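Local coordinates for DUF3209 family protein (Thermus thermophilus, PDB 2EHW), which is of unknown function but folds as an almost wholly helical single chain with a long C-terminal helix predicted to be coiled-coil forming, at residues 65-68 against 69-73; 97-100 against 101-105. All blocks are in the same frame, centred on the assembly; numbering follows the deposited sequence.

Interaction 1 of 2, residues 65-68 against 69-73; sequences EERA and AQEPE
Two first torsions set the meeting of Arg-67 and Glu-71: each side chain leaves with CG opposite its own backbone N (chi1 -179° for the arginine, -162° for the glutamate), and a bend at chi2 then turns the arginine forward, toward the helix C-terminus, to meet the extended glutamate. The two run side by side, with guanidinium and carboxylate nearly coplanar. A single carboxylate oxygen takes both donors. NH2 of Arg-67 makes the main salt-bridge bond to OE1 of Glu-71 at 2.7 Å, arriving on the syn side and slightly out of the carboxylate plane, while NE of Arg-67 adds a weak bond to the same OE1 at 3.1 Å. Two N-H groups on one edge sharing one oxygen should restrict rotation of the guanidinium. Gln-70 crosses the arginine at about a right angle, its NE2 lying 3.8 Å from CD of Arg-67. Beneath the side chains the helix is ending: N of Glu-71 still bonds to O of Arg-67 at 3.1 Å, yet Glu-71 is the first residue to leave helical backbone angles. The pair thus spans i to i+4 across a helix C-terminus. An alanine in place of Arg-67 would probably leave the Glu-71 carboxylate without its cationic mate, held on this oxygen by Trp-77. That second donor to OE1 of Glu-71 is NE1 of Trp-77, from the start of helix 75-115. Arg-67 and Ala-68 also touch Trp-77, and buried Ala-68 reaches Leu-81, which places this end of helix 50-70 directly against the helix that follows it.

Interaction 2 of 2, residues 97-100 against 101-105; sequences EAEA and LYQDL
Glu-99 and Gln-103 form a one-turn, i to i+4 side-chain contact on the surface of helix 75-115, well along its course and within a region predicted to form a coiled coil. The bond runs from NE2 of Gln-103 to OE2 of Glu-99. At 2.5 Å it is very short for an amide-to-carboxylate pair, so its exact length deserves caution, although the angle at the hydrogen, 157°, is fair. The two side chains come together at a slant; the carboxylate and amide planes are 46° apart and do not lie flat against each other. One N-H and one oxygen make the bond. Glu-99 gets there by a bend: its CG lies opposite the backbone N (chi1 179°), and a turn at chi2 brings the carboxylate slightly forward. Gln-103, extended beyond CG, reaches back most of the way to meet it. On another flank of the glutamate, OE2 of Glu-99 passes 4.2 Å from CD2 of the Tyr-102 ring, a loose approach. The backbone below is regular. N of Gln-103 bonds to O of Glu-99 at 2.9 Å, so the same two residues are joined twice, through main chain and through side chains. Successive bonds of the same spacing tie N of Tyr-102 to O of Ala-98 (2.8 Å) and N of Asp-104 to O of Ala-100 (2.9 Å). A glutamate-glutamine bridge over uninterrupted backbone bonds is an i to i+4 side-chain pairing of the kind found on exposed faces of alpha-helices, here within a predicted coiled coil.

From the N terminus, three shorter helices, 4-16, 25-31 and 39-46, precede helix 50-70, at whose C-terminal end interaction 1 lies. Residues 69-73 carry the chain out of that helix and into the short turn leading to helix 75-115, where interaction 2 follows some two dozen residues later. Both contacts are local and neither closes a long loop; they come in series, without nesting or crossing. The centres of interactions 1 and 2 lie about 39 Å apart. They sit on opposite sides of the chain's centre. Interaction 1 belongs to the junction between two consecutive helices, whereas interaction 2 stays within the second, reached through the turn's end and that helix's first part.

Interaction 1 of 2, residues 65-68 against 69-73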
ATOM      1  N   GLU A  65      -2.290  14.542   5.166  1.00 24.99           N
ATOM      2  CA  GLU A  65      -2.993  15.713   4.674  1.00 25.74           C
ATOM      3  C   GLU A  65      -3.085  16.717   5.831  1.00 28.84           C
ATOM      4  O   GLU A  65      -2.800  17.899   5.653  1.00 29.90           O
ATOM      5  CB  GLU A  65      -4.386  15.305   4.183  1.00 23.25           C
ATOM      6  CG  GLU A  65      -5.197  16.403   3.502  1.00 30.72           C
ATOM      7  CD  GLU A  65      -4.743  16.706   2.085  1.00 30.49           C
ATOM      8  OE1 GLU A  65      -4.624  15.769   1.267  1.00 33.15           O
ATOM      9  OE2 GLU A  65      -4.518  17.892   1.782  1.00 41.39           O
ATOM     10  N   GLU A  66      -3.464  16.231   7.015  1.00 29.83           N
ATOM     11  CA  GLU A  66      -3.587  17.082   8.197  1.00 31.23           C
ATOM     12  C   GLU A  66      -2.247  17.734   8.523  1.00 34.13           C
ATOM     13  O   GLU A  66      -2.167  18.949   8.703  1.00 31.88           O
ATOM     14  CB  GLU A  66      -4.058  16.268   9.413  1.00 29.83           C
ATOM     15  CG  GLU A  66      -5.315  15.450   9.173  1.00 44.25           C
ATOM     16  CD  GLU A  66      -5.712  14.585  10.368  1.00 58.85           C
ATOM     17  OE1 GLU A  66      -4.807  14.048  11.055  1.00 56.52           O
ATOM     18  OE2 GLU A  66      -6.934  14.428  10.606  1.00 49.59           O
ATOM     19  N   ARG A  67      -1.193  16.927   8.598  1.00 35.69           N
ATOM     20  CA  ARG A  67       0.128  17.466   8.907  1.00 35.91           C
ATOM     21  C   ARG A  67       0.498  18.591   7.952  1.00 31.23           C
ATOM     22  O   ARG A  67       0.967  19.635   8.379  1.00 40.29           O
ATOM     23  CB  ARG A  67       1.204  16.368   8.847  1.00 38.83           C
ATOM     24  CG  ARG A  67       2.610  16.872   9.190  1.00 38.37           C
ATOM     25  CD  ARG A  67       2.604  17.620  10.524  1.00 46.26           C
ATOM     26  NE  ARG A  67       3.862  18.306  10.813  1.00 52.77           N
ATOM     27  CZ  ARG A  67       4.946  17.714  11.310  1.00 63.24           C
ATOM     28  NH1 ARG A  67       4.933  16.413  11.583  1.00 55.01           N
ATOM     29  NH2 ARG A  67       6.047  18.425  11.533  1.00 59.19           N
ATOM     30  N   ALA A  68       0.279  18.373   6.660  1.00 38.84           N
ATOM     31  CA  ALA A  68       0.594  19.370   5.638  1.00 33.38           C
ATOM     32  C   ALA A  68      -0.214  20.658   5.776  1.00 38.40           C
ATOM     33  O   ALA A  68       0.254  21.733   5.395  1.00 38.50           O
ATOM     34  CB  ALA A  68       0.381  18.780   4.255  1.00 40.82           C
ATOM     35  N   ALA A  69      -1.426  20.557   6.307  1.00 34.78           N
ATOM     36  CA  ALA A  69      -2.263  21.741   6.484  1.00 31.57           C
ATOM     37  C   ALA A  69      -1.833  22.499   7.734  1.00 30.78           C
ATOM     38  O   ALA A  69      -2.018  23.708   7.832  1.00 34.19           O
ATOM     39  CB  ALA A  69      -3.734  21.341   6.593  1.00 23.58           C
ATOM     40  N   GLN A  70      -1.250  21.778   8.685  1.00 37.51           N
ATOM     41  CA  GLN A  70      -0.800  22.370   9.939  1.00 38.49           C
ATOM     42  C   GLN A  70       0.533  23.107   9.817  1.00 42.03           C
ATOM     43  O   GLN A  70       0.791  24.032  10.584  1.00 40.44           O
ATOM     44  CB  GLN A  70      -0.665  21.286  11.007  1.00 37.43           C
ATOM     45  CG  GLN A  70      -1.973  20.674  11.458  1.00 48.32           C
ATOM     46  CD  GLN A  70      -1.770  19.373  12.228  1.00 59.20           C
ATOM     47  OE1 GLN A  70      -2.702  18.855  12.847  1.00 69.00           O
ATOM     48  NE2 GLN A  70      -0.553  18.833  12.179  1.00 54.38           N
ATOM     49  N   GLU A  71       1.368  22.703   8.861  1.00 36.88           N
ATOM     50  CA  GLU A  71       2.688  23.315   8.672  1.00 38.44           C
ATOM     51  C   GLU A  71       2.913  23.706   7.205  1.00 43.14           C
ATOM     52  O   GLU A  71       3.841  23.215   6.554  1.00 38.23           O
ATOM     53  CB  GLU A  71       3.768  22.321   9.122  1.00 36.21           C
ATOM     54  CG  GLU A  71       5.145  22.899   9.407  1.00 33.97           C
ATOM     55  CD  GLU A  71       6.164  21.811   9.747  1.00 32.91           C
ATOM     56  OE1 GLU A  71       5.746  20.682  10.069  1.00 40.87           O
ATOM     57  OE2 GLU A  71       7.384  22.079   9.701  1.00 45.73           O
ATOM     58  N   PRO A  72       2.076  24.622   6.680  1.00 45.21           N
ATOM     59  CA  PRO A  72       2.089  25.147   5.306  1.00 46.51           C
ATOM     60  C   PRO A  72       3.418  25.703   4.803  1.00 51.20           C
ATOM     61  O   PRO A  72       3.606  25.883   3.601  1.00 57.03           O
ATOM     62  CB  PRO A  72       1.010  26.229   5.339  1.00 51.31           C
ATOM     63  CG  PRO A  72       0.073  25.752   6.427  1.00 53.57           C
ATOM     64  CD  PRO A  72       1.041  25.301   7.481  1.00 48.95           C
ATOM     65  N   GLU A  73       4.332  25.992   5.722  1.00 51.06           N
ATOM     66  CA  GLU A  73       5.632  26.537   5.352  1.00 50.31           C
ATOM     67  C   GLU A  73       6.620  25.466   4.913  1.00 48.71           C
ATOM     68  O   GLU A  73       7.531  25.738   4.128  1.00 43.84           O
ATOM     69  CB  GLU A  73       6.226  27.353   6.515  1.00 57.17           C
ATOM     70  CG  GLU A  73       5.951  26.807   7.924  1.00 63.67           C
ATOM     71  CD  GLU A  73       4.475  26.840   8.291  1.00 58.51           C
ATOM     72  OE1 GLU A  73       3.815  27.872   8.035  1.00 64.25           O
ATOM     73  OE2 GLU A  73       3.975  25.836   8.840  1.00 64.72           O
TER

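Interaction 2 of 2, residues 97-100 against 101-105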
ATOM      1  N   GLU A  97      -5.198  -5.050 -11.855  1.00 21.77           N
ATOM      2  CA  GLU A  97      -4.558  -6.125 -12.606  1.00 23.98           C
ATOM      3  C   GLU A  97      -4.896  -7.474 -12.015  1.00 21.35           C
ATOM      4  O   GLU A  97      -5.209  -8.411 -12.751  1.00 28.63           O
ATOM      5  CB  GLU A  97      -3.048  -5.932 -12.624  1.00 27.51           C
ATOM      6  CG  GLU A  97      -2.586  -5.003 -13.717  1.00 34.97           C
ATOM      7  CD  GLU A  97      -2.715  -5.640 -15.081  1.00 53.41           C
ATOM      8  OE1 GLU A  97      -2.004  -6.636 -15.341  1.00 57.76           O
ATOM      9  OE2 GLU A  97      -3.527  -5.151 -15.894  1.00 59.35           O
ATOM     10  N   ALA A  98      -4.829  -7.577 -10.690  1.00 19.46           N
ATOM     11  CA  ALA A  98      -5.165  -8.822 -10.003  1.00 18.16           C
ATOM     12  C   ALA A  98      -6.631  -9.116 -10.298  1.00 21.85           C
ATOM     13  O   ALA A  98      -7.001 -10.243 -10.636  1.00 26.76           O
ATOM     14  CB  ALA A  98      -4.962  -8.670  -8.493  1.00 26.21           C
ATOM     15  N   GLU A  99      -7.454  -8.078 -10.172  1.00 25.53           N
ATOM     16  CA  GLU A  99      -8.890  -8.166 -10.425  1.00 21.57           C
ATOM     17  C   GLU A  99      -9.142  -8.687 -11.842  1.00 25.76           C
ATOM     18  O   GLU A  99      -9.897  -9.645 -12.036  1.00 31.77           O
ATOM     19  CB  GLU A  99      -9.529  -6.777 -10.217  1.00 24.68           C
ATOM     20  CG  GLU A  99     -11.039  -6.681 -10.463  1.00 30.45           C
ATOM     21  CD  GLU A  99     -11.863  -7.681  -9.653  1.00 31.74           C
ATOM     22  OE1 GLU A  99     -11.513  -7.978  -8.496  1.00 29.91           O
ATOM     23  OE2 GLU A  99     -12.885  -8.160 -10.177  1.00 38.60           O
ATOM     24  N   ALA A 100      -8.495  -8.079 -12.830  1.00 24.60           N
ATOM     25  CA  ALA A 100      -8.668  -8.517 -14.209  1.00 25.68           C
ATOM     26  C   ALA A 100      -8.321  -9.998 -14.340  1.00 25.02           C
ATOM     27  O   ALA A 100      -9.017 -10.751 -15.020  1.00 24.11           O
ATOM     28  CB  ALA A 100      -7.785  -7.692 -15.138  1.00 23.50           C
ATOM     29  N   LEU A 101      -7.229 -10.403 -13.691  1.00 28.40           N
ATOM     30  CA  LEU A 101      -6.770 -11.784 -13.720  1.00 21.67           C
ATOM     31  C   LEU A 101      -7.863 -12.661 -13.144  1.00 25.46           C
ATOM     32  O   LEU A 101      -8.212 -13.697 -13.707  1.00 24.40           O
ATOM     33  CB  LEU A 101      -5.488 -11.933 -12.886  1.00 32.95           C
ATOM     34  CG  LEU A 101      -4.885 -13.326 -12.626  1.00 29.66           C
ATOM     35  CD1 LEU A 101      -4.981 -14.209 -13.864  1.00 24.10           C
ATOM     36  CD2 LEU A 101      -3.435 -13.166 -12.203  1.00 27.09           C
ATOM     37  N   TYR A 102      -8.402 -12.217 -12.015  1.00 30.00           N
ATOM     38  CA  TYR A 102      -9.472 -12.917 -11.318  1.00 25.74           C
ATOM     39  C   TYR A 102     -10.644 -13.195 -12.261  1.00 26.05           C
ATOM     40  O   TYR A 102     -11.045 -14.342 -12.453  1.00 23.47           O
ATOM     41  CB  TYR A 102      -9.938 -12.065 -10.135  1.00 17.94           C
ATOM     42  CG  TYR A 102     -11.055 -12.666  -9.328  1.00 24.81           C
ATOM     43  CD1 TYR A 102     -10.810 -13.688  -8.415  1.00 25.58           C
ATOM     44  CD2 TYR A 102     -12.367 -12.230  -9.497  1.00 27.53           C
ATOM     45  CE1 TYR A 102     -11.845 -14.264  -7.690  1.00 20.95           C
ATOM     46  CE2 TYR A 102     -13.409 -12.803  -8.783  1.00 23.54           C
ATOM     47  CZ  TYR A 102     -13.140 -13.818  -7.886  1.00 26.22           C
ATOM     48  OH  TYR A 102     -14.172 -14.401  -7.204  1.00 32.69           O
ATOM     49  N   GLN A 103     -11.182 -12.140 -12.861  1.00 27.80           N
ATOM     50  CA  GLN A 103     -12.312 -12.284 -13.770  1.00 28.39           C
ATOM     51  C   GLN A 103     -11.992 -13.175 -14.963  1.00 26.11           C
ATOM     52  O   GLN A 103     -12.772 -14.052 -15.309  1.00 28.71           O
ATOM     53  CB  GLN A 103     -12.764 -10.910 -14.262  1.00 27.10           C
ATOM     54  CG  GLN A 103     -13.341 -10.023 -13.177  1.00 34.48           C
ATOM     55  CD  GLN A 103     -13.289  -8.555 -13.553  1.00 49.82           C
ATOM     56  OE1 GLN A 103     -13.552  -8.193 -14.701  1.00 68.25           O
ATOM     57  NE2 GLN A 103     -12.957  -7.700 -12.589  1.00 59.35           N
ATOM     58  N   ASP A 104     -10.837 -12.951 -15.588  1.00 32.31           N
ATOM     59  CA  ASP A 104     -10.447 -13.735 -16.752  1.00 30.23           C
ATOM     60  C   ASP A 104     -10.294 -15.224 -16.447  1.00 27.78           C
ATOM     61  O   ASP A 104     -10.388 -16.059 -17.348  1.00 29.07           O
ATOM     62  CB  ASP A 104      -9.156 -13.181 -17.366  1.00 28.95           C
ATOM     63  CG  ASP A 104      -9.386 -11.882 -18.141  1.00 33.87           C
ATOM     64  OD1 ASP A 104     -10.454 -11.752 -18.770  1.00 39.20           O
ATOM     65  OD2 ASP A 104      -8.499 -10.996 -18.150  1.00 28.17           O
ATOM     66  N   LEU A 105     -10.069 -15.564 -15.184  1.00 31.62           N
ATOM     67  CA  LEU A 105      -9.940 -16.968 -14.817  1.00 35.47           C
ATOM     68  C   LEU A 105     -11.284 -17.636 -15.083  1.00 40.62           C
ATOM     69  O   LEU A 105     -11.351 -18.759 -15.596  1.00 42.21           O
ATOM     70  CB  LEU A 105      -9.559 -17.114 -13.332  1.00 30.13           C
ATOM     71  CG  LEU A 105      -8.073 -16.936 -12.984  1.00 32.90           C
ATOM     72  CD1 LEU A 105      -7.898 -16.767 -11.494  1.00 32.98           C
ATOM     73  CD2 LEU A 105      -7.284 -18.137 -13.475  1.00 27.36           C
TER